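Local structure of nuclear hormone receptor FTZ-F1 (Drosophila melanogaster, 2XHS) at residues A[53-58]-A[90-95]; A[152-157]-A[204-209]; A[107-112]-A[117-122]. The protein probably regulates transcription as a nuclear hormone receptor of the NR5A group, its ligand-binding domain forming a complex with a peptide of Fushi tarazu. All coordinates share one frame; numbering follows the deposited sequence.

Contact 1. Residues A[53-58]-A[90-95]; sequences KVLDQN and DMLVLD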
loop_
_atom_site.group_PDB
_atom_site.type_symbol
_atom_site.label_atom_id
_atom_site.label_comp_id
_atom_site.label_asym_id
_atom_site.label_seq_id
_atom_site.Cartn_x
_atom_site.Cartn_y
_atom_site.Cartn_z
ATOM N N LYS A 53 0.484 14.654 4.782
ATOM C CA LYS A 53 1.021 15.107 3.538
ATOM C C LYS A 53 1.668 13.992 2.806
ATOM O O LYS A 53 1.588 13.894 1.615
ATOM C CB LYS A 53 2.005 16.219 3.786
ATOM C CG LYS A 53 1.447 17.542 3.435
ATOM C CD LYS A 53 2.434 18.623 3.554
ATOM C CE LYS A 53 2.216 19.401 4.797
ATOM N NZ LYS A 53 2.858 20.711 4.694
ATOM N N VAL A 54 2.369 13.167 3.546
ATOM C CA VAL A 54 3.042 12.032 2.993
ATOM C C VAL A 54 2.046 11.073 2.458
ATOM O O VAL A 54 2.172 10.606 1.369
ATOM C CB VAL A 54 3.816 11.330 4.067
ATOM C CG1 VAL A 54 4.440 10.126 3.536
ATOM C CG2 VAL A 54 4.854 12.209 4.572
ATOM N N LEU A 55 1.030 10.799 3.236
ATOM C CA LEU A 55 -0.009 9.896 2.852
ATOM C C LEU A 55 -0.731 10.395 1.655
ATOM O O LEU A 55 -1.099 9.654 0.802
ATOM C CB LEU A 55 -0.991 9.758 3.979
ATOM C CG LEU A 55 -0.517 9.083 5.233
ATOM C CD1 LEU A 55 -1.552 9.223 6.242
ATOM C CD2 LEU A 55 -0.279 7.674 4.968
ATOM N N ASP A 56 -0.938 11.681 1.590
ATOM C CA ASP A 56 -1.601 12.219 0.458
ATOM C C ASP A 56 -0.785 11.920 -0.757
ATOM O O ASP A 56 -1.290 11.508 -1.754
ATOM C CB ASP A 56 -1.739 13.721 0.623
ATOM C CG ASP A 56 -2.788 14.307 -0.269
ATOM O OD1 ASP A 56 -3.811 13.676 -0.419
ATOM O OD2 ASP A 56 -2.593 15.380 -0.832
ATOM N N GLN A 57 0.497 12.132 -0.684
ATOM C CA GLN A 57 1.340 11.890 -1.815
ATOM C C GLN A 57 1.310 10.448 -2.180
ATOM O O GLN A 57 1.328 10.092 -3.316
ATOM C CB GLN A 57 2.747 12.282 -1.456
ATOM C CG GLN A 57 3.743 12.195 -2.554
ATOM C CD GLN A 57 5.129 12.526 -2.091
ATOM O OE1 GLN A 57 5.610 11.982 -1.117
ATOM N NE2 GLN A 57 5.778 13.420 -2.787
ATOM N N ASN A 58 1.278 9.604 -1.184
ATOM C CA ASN A 58 1.328 8.192 -1.412
ATOM C C ASN A 58 0.159 7.786 -2.209
ATOM O O ASN A 58 0.233 6.953 -3.062
ATOM C CB ASN A 58 1.272 7.452 -0.099
ATOM C CG ASN A 58 2.581 7.386 0.564
ATOM O OD1 ASN A 58 3.568 7.772 0.005
ATOM N ND2 ASN A 58 2.607 6.871 1.752
ATOM N N ASP A 90 -5.694 -0.216 2.773
ATOM C CA ASP A 90 -5.125 -1.518 2.822
ATOM C C ASP A 90 -3.793 -1.609 2.175
ATOM O O ASP A 90 -2.947 -2.295 2.648
ATOM C CB ASP A 90 -6.060 -2.492 2.172
ATOM C CG ASP A 90 -6.933 -3.163 3.144
ATOM O OD1 ASP A 90 -7.847 -2.525 3.635
ATOM O OD2 ASP A 90 -6.714 -4.336 3.409
HETATM N N MSE A 91 -3.623 -0.957 1.051
HETATM C CA MSE A 91 -2.356 -0.936 0.382
HETATM C C MSE A 91 -1.285 -0.232 1.117
HETATM O O MSE A 91 -0.174 -0.623 1.066
HETATM C CB MSE A 91 -2.472 -0.412 -1.010
HETATM C CG MSE A 91 -2.256 -1.461 -2.036
HETATM SE SE MSE A 91 -3.640 -1.430 -3.307
HETATM C CE MSE A 91 -3.709 0.346 -3.812
ATOM N N LEU A 92 -1.600 0.822 1.810
ATOM C CA LEU A 92 -0.568 1.552 2.463
ATOM C C LEU A 92 0.150 0.754 3.490
ATOM O O LEU A 92 1.320 0.887 3.651
ATOM C CB LEU A 92 -1.140 2.777 3.115
ATOM C CG LEU A 92 -1.683 3.830 2.193
ATOM C CD1 LEU A 92 -1.943 5.022 2.989
ATOM C CD2 LEU A 92 -0.682 4.133 1.160
ATOM N N VAL A 93 -0.570 -0.048 4.227
ATOM C CA VAL A 93 0.011 -0.874 5.246
ATOM C C VAL A 93 0.953 -1.893 4.676
ATOM O O VAL A 93 2.058 -2.044 5.108
ATOM C CB VAL A 93 -1.118 -1.588 5.945
ATOM C CG1 VAL A 93 -0.621 -2.532 6.958
ATOM C CG2 VAL A 93 -2.000 -0.602 6.581
ATOM N N LEU A 94 0.502 -2.574 3.657
ATOM C CA LEU A 94 1.309 -3.542 2.994
ATOM C C LEU A 94 2.516 -2.894 2.393
ATOM O O LEU A 94 3.588 -3.396 2.470
ATOM C CB LEU A 94 0.492 -4.176 1.905
ATOM C CG LEU A 94 1.182 -5.248 1.094
ATOM C CD1 LEU A 94 1.147 -6.510 1.802
ATOM C CD2 LEU A 94 0.474 -5.371 -0.169
ATOM N N ASP A 95 2.340 -1.753 1.791
ATOM C CA ASP A 95 3.448 -1.090 1.204
ATOM C C ASP A 95 4.386 -0.785 2.298
ATOM O O ASP A 95 5.553 -0.827 2.130
ATOM C CB ASP A 95 3.030 0.225 0.617
ATOM C CG ASP A 95 2.410 0.099 -0.698
ATOM O OD1 ASP A 95 2.509 -0.937 -1.314
ATOM O OD2 ASP A 95 1.878 1.079 -1.154
#

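Contact 2. Residues A[152-157]-A[204-209]; sequences VCMKFL and NILPEI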
loop_
_atom_site.group_PDB
_atom_site.type_symbol
_atom_site.label_atom_id
_atom_site.label_comp_id
_atom_site.label_asym_id
_atom_site.label_seq_id
_atom_site.Cartn_x
_atom_site.Cartn_y
_atom_site.Cartn_z
ATOM N N VAL A 152 3.945 -7.934 -4.569
ATOM C CA VAL A 152 3.195 -7.424 -5.682
ATOM C C VAL A 152 1.907 -8.137 -5.964
ATOM O O VAL A 152 0.956 -7.552 -6.356
ATOM C CB VAL A 152 4.029 -7.300 -6.939
ATOM C CG1 VAL A 152 4.990 -6.227 -6.771
ATOM C CG2 VAL A 152 4.764 -8.522 -7.171
ATOM N N CYS A 153 1.936 -9.458 -5.827
ATOM C CA CYS A 153 0.758 -10.277 -6.073
ATOM C C CYS A 153 -0.320 -9.918 -5.066
ATOM O O CYS A 153 -1.506 -9.854 -5.391
ATOM C CB CYS A 153 1.105 -11.763 -5.970
ATOM S SG CYS A 153 2.368 -12.318 -7.137
HETATM N N MSE A 154 0.116 -9.690 -3.834
HETATM C CA MSE A 154 -0.763 -9.379 -2.754
HETATM C C MSE A 154 -1.413 -8.057 -2.918
HETATM O O MSE A 154 -2.479 -7.850 -2.443
HETATM C CB MSE A 154 -0.043 -9.478 -1.447
HETATM C CG MSE A 154 -0.075 -10.834 -0.931
HETATM SE SE MSE A 154 0.801 -10.911 0.659
HETATM C CE MSE A 154 2.458 -11.191 0.005
ATOM N N LYS A 155 -0.739 -7.149 -3.572
ATOM C CA LYS A 155 -1.271 -5.848 -3.850
ATOM C C LYS A 155 -2.434 -5.905 -4.797
ATOM O O LYS A 155 -3.424 -5.274 -4.612
ATOM C CB LYS A 155 -0.172 -5.001 -4.429
ATOM C CG LYS A 155 0.058 -3.767 -3.656
ATOM C CD LYS A 155 0.856 -2.788 -4.382
ATOM C CE LYS A 155 0.466 -1.436 -3.912
ATOM N NZ LYS A 155 1.250 -0.403 -4.572
ATOM N N PHE A 156 -2.282 -6.667 -5.848
ATOM C CA PHE A 156 -3.336 -6.894 -6.780
ATOM C C PHE A 156 -4.447 -7.630 -6.137
ATOM O O PHE A 156 -5.581 -7.418 -6.428
ATOM C CB PHE A 156 -2.836 -7.688 -7.940
ATOM C CG PHE A 156 -2.045 -6.902 -8.878
ATOM C CD1 PHE A 156 -2.645 -6.053 -9.748
ATOM C CD2 PHE A 156 -0.697 -7.000 -8.895
ATOM C CE1 PHE A 156 -1.914 -5.332 -10.604
ATOM C CE2 PHE A 156 0.028 -6.271 -9.754
ATOM C CZ PHE A 156 -0.581 -5.443 -10.601
ATOM N N LEU A 157 -4.109 -8.544 -5.270
ATOM C CA LEU A 157 -5.125 -9.299 -4.652
ATOM C C LEU A 157 -5.951 -8.368 -3.870
ATOM O O LEU A 157 -7.138 -8.474 -3.831
ATOM C CB LEU A 157 -4.510 -10.309 -3.739
ATOM C CG LEU A 157 -4.072 -11.506 -4.523
ATOM C CD1 LEU A 157 -3.809 -12.605 -3.632
ATOM C CD2 LEU A 157 -5.153 -11.848 -5.421
ATOM N N ASN A 204 -3.704 -15.485 4.170
ATOM C CA ASN A 204 -4.376 -15.305 5.417
ATOM C C ASN A 204 -4.170 -13.982 6.064
ATOM O O ASN A 204 -4.934 -13.583 6.892
ATOM C CB ASN A 204 -3.993 -16.389 6.362
ATOM C CG ASN A 204 -4.696 -17.648 6.084
ATOM O OD1 ASN A 204 -5.809 -17.655 5.615
ATOM N ND2 ASN A 204 -4.068 -18.733 6.411
ATOM N N ILE A 205 -3.068 -13.351 5.737
ATOM C CA ILE A 205 -2.695 -12.057 6.242
ATOM C C ILE A 205 -3.571 -10.940 5.757
ATOM O O ILE A 205 -3.787 -9.979 6.429
ATOM C CB ILE A 205 -1.268 -11.770 5.925
ATOM C CG1 ILE A 205 -0.419 -12.882 6.444
ATOM C CG2 ILE A 205 -0.810 -10.640 6.694
ATOM C CD1 ILE A 205 0.075 -12.599 7.780
ATOM N N LEU A 206 -4.097 -11.072 4.577
ATOM C CA LEU A 206 -4.787 -9.963 4.014
ATOM C C LEU A 206 -5.924 -9.510 4.867
ATOM O O LEU A 206 -6.160 -8.349 4.998
ATOM C CB LEU A 206 -5.265 -10.320 2.626
ATOM C CG LEU A 206 -4.117 -10.468 1.648
ATOM C CD1 LEU A 206 -4.613 -10.787 0.329
ATOM C CD2 LEU A 206 -3.393 -9.224 1.566
ATOM N N PRO A 207 -6.638 -10.436 5.440
ATOM C CA PRO A 207 -7.747 -10.131 6.295
ATOM C C PRO A 207 -7.292 -9.405 7.511
ATOM O O PRO A 207 -7.980 -8.541 7.976
ATOM C CB PRO A 207 -8.240 -11.500 6.679
ATOM C CG PRO A 207 -7.586 -12.422 5.827
ATOM C CD PRO A 207 -6.781 -11.754 4.857
ATOM N N GLU A 208 -6.164 -9.810 8.047
ATOM C CA GLU A 208 -5.600 -9.208 9.209
ATOM C C GLU A 208 -5.182 -7.817 8.946
ATOM O O GLU A 208 -5.367 -6.954 9.745
ATOM C CB GLU A 208 -4.395 -9.999 9.633
ATOM C CG GLU A 208 -4.648 -11.453 9.773
ATOM C CD GLU A 208 -3.658 -12.116 10.658
ATOM O OE1 GLU A 208 -3.429 -11.610 11.741
ATOM O OE2 GLU A 208 -3.138 -13.157 10.284
ATOM N N ILE A 209 -4.578 -7.610 7.805
ATOM C CA ILE A 209 -4.123 -6.312 7.421
ATOM C C ILE A 209 -5.279 -5.398 7.311
ATOM O O ILE A 209 -5.183 -4.267 7.648
ATOM C CB ILE A 209 -3.561 -6.332 6.064
ATOM C CG1 ILE A 209 -2.154 -6.832 6.090
ATOM C CG2 ILE A 209 -3.577 -4.980 5.514
ATOM C CD1 ILE A 209 -1.555 -6.816 4.789
#

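Contact 3. Residues A[107-112]-A[117-122]; sequences DETQLN and FNLMSL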
loop_
_atom_site.group_PDB
_atom_site.type_symbol
_atom_site.label_atom_id
_atom_site.label_comp_id
_atom_site.label_asym_id
_atom_site.label_seq_id
_atom_site.Cartn_x
_atom_site.Cartn_y
_atom_site.Cartn_z
ATOM N N ASP A 107 11.940 3.358 11.992
ATOM C CA ASP A 107 10.804 3.875 12.701
ATOM C C ASP A 107 10.704 5.364 12.785
ATOM O O ASP A 107 9.626 5.884 12.789
ATOM C CB ASP A 107 10.681 3.228 14.045
ATOM C CG ASP A 107 10.444 1.806 13.930
ATOM O OD1 ASP A 107 10.680 1.275 12.858
ATOM O OD2 ASP A 107 10.016 1.209 14.894
ATOM N N GLU A 108 11.830 6.046 12.856
ATOM C CA GLU A 108 11.827 7.482 12.949
ATOM C C GLU A 108 13.031 8.057 12.293
ATOM O O GLU A 108 13.922 7.356 11.977
ATOM C CB GLU A 108 11.782 7.909 14.391
ATOM C CG GLU A 108 12.919 7.416 15.181
ATOM C CD GLU A 108 12.723 7.600 16.638
ATOM O OE1 GLU A 108 11.774 7.039 17.184
ATOM O OE2 GLU A 108 13.535 8.292 17.249
ATOM N N THR A 109 13.019 9.345 12.050
ATOM C CA THR A 109 14.137 10.003 11.440
ATOM C C THR A 109 14.254 11.399 11.995
ATOM O O THR A 109 13.298 11.950 12.431
ATOM C CB THR A 109 13.957 10.049 9.955
ATOM O OG1 THR A 109 15.138 10.544 9.354
ATOM C CG2 THR A 109 12.876 10.955 9.613
ATOM N N GLN A 110 15.451 11.949 12.017
ATOM C CA GLN A 110 15.668 13.294 12.492
ATOM C C GLN A 110 15.419 14.196 11.332
ATOM O O GLN A 110 15.925 13.980 10.268
ATOM C CB GLN A 110 17.101 13.462 12.944
ATOM C CG GLN A 110 17.325 13.332 14.407
ATOM C CD GLN A 110 17.147 14.626 15.100
ATOM O OE1 GLN A 110 17.042 14.682 16.305
ATOM N NE2 GLN A 110 17.106 15.689 14.340
ATOM N N LEU A 111 14.644 15.228 11.547
ATOM C CA LEU A 111 14.206 16.055 10.469
ATOM C C LEU A 111 15.089 17.133 9.912
ATOM O O LEU A 111 14.753 17.696 8.901
ATOM C CB LEU A 111 12.904 16.679 10.852
ATOM C CG LEU A 111 11.723 15.850 10.442
ATOM C CD1 LEU A 111 10.533 16.598 10.841
ATOM C CD2 LEU A 111 11.757 15.691 8.984
ATOM N N ASN A 112 16.225 17.386 10.544
ATOM C CA ASN A 112 17.098 18.459 10.109
ATOM C C ASN A 112 16.493 19.693 10.732
ATOM O O ASN A 112 16.984 20.811 10.574
ATOM C CB ASN A 112 17.105 18.579 8.586
ATOM C CG ASN A 112 17.929 17.496 7.919
ATOM O OD1 ASN A 112 18.506 16.639 8.587
ATOM N ND2 ASN A 112 17.988 17.530 6.593
ATOM N N PHE A 117 10.430 12.703 12.962
ATOM C CA PHE A 117 9.247 12.185 12.318
ATOM C C PHE A 117 9.111 10.710 12.521
ATOM O O PHE A 117 10.008 9.980 12.239
ATOM C CB PHE A 117 9.271 12.465 10.828
ATOM C CG PHE A 117 8.004 12.103 10.132
ATOM C CD1 PHE A 117 6.889 12.881 10.259
ATOM C CD2 PHE A 117 7.914 10.979 9.371
ATOM C CE1 PHE A 117 5.760 12.547 9.642
ATOM C CE2 PHE A 117 6.782 10.657 8.777
ATOM C CZ PHE A 117 5.711 11.441 8.904
ATOM N N ASN A 118 7.960 10.271 12.990
ATOM C CA ASN A 118 7.725 8.879 13.207
ATOM C C ASN A 118 7.273 8.279 11.936
ATOM O O ASN A 118 6.148 8.380 11.582
ATOM C CB ASN A 118 6.624 8.727 14.216
ATOM C CG ASN A 118 6.423 7.334 14.640
ATOM O OD1 ASN A 118 7.354 6.623 14.865
ATOM N ND2 ASN A 118 5.202 6.931 14.754
ATOM N N LEU A 119 8.197 7.659 11.243
ATOM C CA LEU A 119 7.976 7.000 9.981
ATOM C C LEU A 119 7.046 5.850 10.150
ATOM O O LEU A 119 6.276 5.537 9.303
ATOM C CB LEU A 119 9.291 6.510 9.421
ATOM C CG LEU A 119 10.234 7.572 8.923
ATOM C CD1 LEU A 119 11.602 7.038 8.878
ATOM C CD2 LEU A 119 9.817 7.932 7.565
HETATM N N MSE A 120 7.148 5.237 11.297
HETATM C CA MSE A 120 6.405 4.082 11.683
HETATM C C MSE A 120 4.938 4.388 11.702
HETATM O O MSE A 120 4.133 3.540 11.470
HETATM C CB MSE A 120 6.898 3.666 13.053
HETATM C CG MSE A 120 6.308 2.434 13.640
HETATM SE SE MSE A 120 6.549 0.923 12.615
HETATM C CE MSE A 120 5.608 -0.244 13.718
ATOM N N SER A 121 4.617 5.633 11.970
ATOM C CA SER A 121 3.257 6.135 11.993
ATOM C C SER A 121 2.622 5.997 10.668
ATOM O O SER A 121 1.491 5.656 10.555
ATOM C CB SER A 121 3.277 7.600 12.300
ATOM O OG SER A 121 3.252 7.790 13.677
ATOM N N LEU A 122 3.404 6.214 9.649
ATOM C CA LEU A 122 2.927 6.217 8.320
ATOM C C LEU A 122 2.304 4.913 8.047
ATOM O O LEU A 122 1.432 4.817 7.251
ATOM C CB LEU A 122 4.094 6.375 7.397
ATOM C CG LEU A 122 4.361 7.813 7.112
ATOM C CD1 LEU A 122 5.503 7.899 6.207
ATOM C CD2 LEU A 122 3.142 8.365 6.483
#

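Contact 1. Residues A[53-58]-A[90-95]
Leu-92 of helix 77-102 meets Leu-55 and Asn-58 of helix 47-67, in the buried interior of the ligand-binding domain. Both helices belong to the layered, mostly helical fold of nuclear receptors. The two backbones stay well apart: the closest CA atoms, those of Asn-58 and Leu-92, are 7.9 Å from each other. Along 90-95, Asp-90 and Met-91 turn to other neighbours. Asp-90 OD1 is hydrogen-bonded to His-210 ND1, and Met-91, a selenomethionine, packs on Lys-155. Leu-92 is the residue that crosses to the other helix. Its CG lies anti to the carbonyl carbon and beside the backbone N (chi1 -66°), and its two methyls divide the work. CD1 reaches Leu-55 CD2 at 3.7 Å, the two side chains crossing at a slant. CD2 comes nearest to Asn-58 at its CB, 4.1 Å away, with the amide ND2 only slightly farther off. Leu-94 packs on Tyr-151 and Lys-155. Asp-95 OD1 is hydrogen-bonded to Tyr-151 OH. No hydrogen bond joins the two segments, and just 111 Å² is buried between them. The contact is held by van der Waals packing, chiefly between methyl and methylene carbons, while the OD1 atoms of Asp-90 and Asp-95 find their hydrogen bonds on other helices.

Contact 2. Residues A[152-157]-A[204-209]
Met-154 and Leu-206 mark the closest approach of the two backbones, their CA atoms 7.9 Å apart. This is a helix-to-helix packing contact within the ligand-binding domain fold of nuclear receptors, and it joins helix 148-159 to helix 198-224. The second helix is kinked at Pro-207, whose N makes no bond to the turn before. Leu-206, directly ahead of that proline, carries the contact from its side. Its side chain points toward 152-157 and ends between Met-154 and Leu-157, residues three positions apart on one helical face. The CG of Leu-206 sits beside its backbone N, anti to the carbonyl carbon (chi1 -69°), and the fork beyond it offers one methyl to each neighbour. CD2 turns to Met-154, a selenomethionine. It is 4.3 Å from Met-154 O and lies loosely against the CG of the same residue. No hydrogen bond crosses between the segments, and the buried surface is modest at 132 Å². The flanks are covered by other helices. Leu-157 also packs on His-177 and Gln-181 of helix 170-191, while Ile-205 and Ile-209 rest on Leu-137 of helix 135-143. Glu-208 pairs with Lys-140 in a salt bridge. Of the two side-chain approaches the tighter is at Leu-157, where the CB meets Leu-206 CD1 at 4.1 Å.

Contact 3. Residues A[107-112]-A[117-122]
Asp-107 O gathers two backbone N-H groups from the other segment. Met-120 N binds it at 3.0 Å with a fairly straight N-H...O angle of 155°, although the donor is tilted out of the carbonyl plane. Leu-119 N is nearer, 2.8 Å from Asp-107 O, but its bond is weak because the angle is only 115°. Further along, Thr-109 and Phe-117 form an antiparallel hydrogen-bonded pair. Thr-109 N gives to Phe-117 O at 3.1 Å, and Phe-117 N returns a bond to Thr-109 O at 3.0 Å. This pair joins the two strands of the beta hairpin, 108-110 and 116-118, the small beta element of this mostly helical ligand-binding domain. It follows helix 77-102 in the chain. Thr-109 and Phe-117 send their side chains to the same face of the hairpin, with Thr-109 CG2 4.1 Å from Phe-117 CB. Phe-117 CG stands opposite the backbone N (chi1 -173°), which carries the ring away from the other strand and leaves CB to touch Leu-111 CG at 4.2 Å. The ring has Leu-122 CD1 at its edge. At the other end, Asp-107 and Met-120, a selenomethionine, lie side by side, their CB atoms 3.9 Å apart. Asp-107 OD2 forms a salt bridge with Arg-100, and the carboxylate runs along Met-120 CG and SE. With an alanine at Asp-107 the carboxylate is gone, and Arg-100 would probably lose its salt-bridge mate while Met-120 CG and SE lost a neighbour. Farther out, helix 24-39 backs the hairpin, Leu-35 against Phe-117 and Leu-31 against Leu-119.

How the contacts relate
Contact 1 lies nearest the middle of the chain, about 6 Å from its centre, and touches both of the others. Its centre is about 15 Å from that of contact 2 and about 15 Å from that of contact 3. Toward contact 2, Asp-95 OD1 and Lys-155 NZ form a long, weak ion pair at 3.5 Å. Toward contact 3 the link is apolar: Leu-122 CD1 is 3.6 Å from Val-54 CG1, and Leu-122 CD2 is 3.8 Å from Leu-55 CD2. Contacts 2 and 3 lie on opposite sides of the chain's centre. Their centres are about 25 Å apart and their nearest atoms about 11 Å.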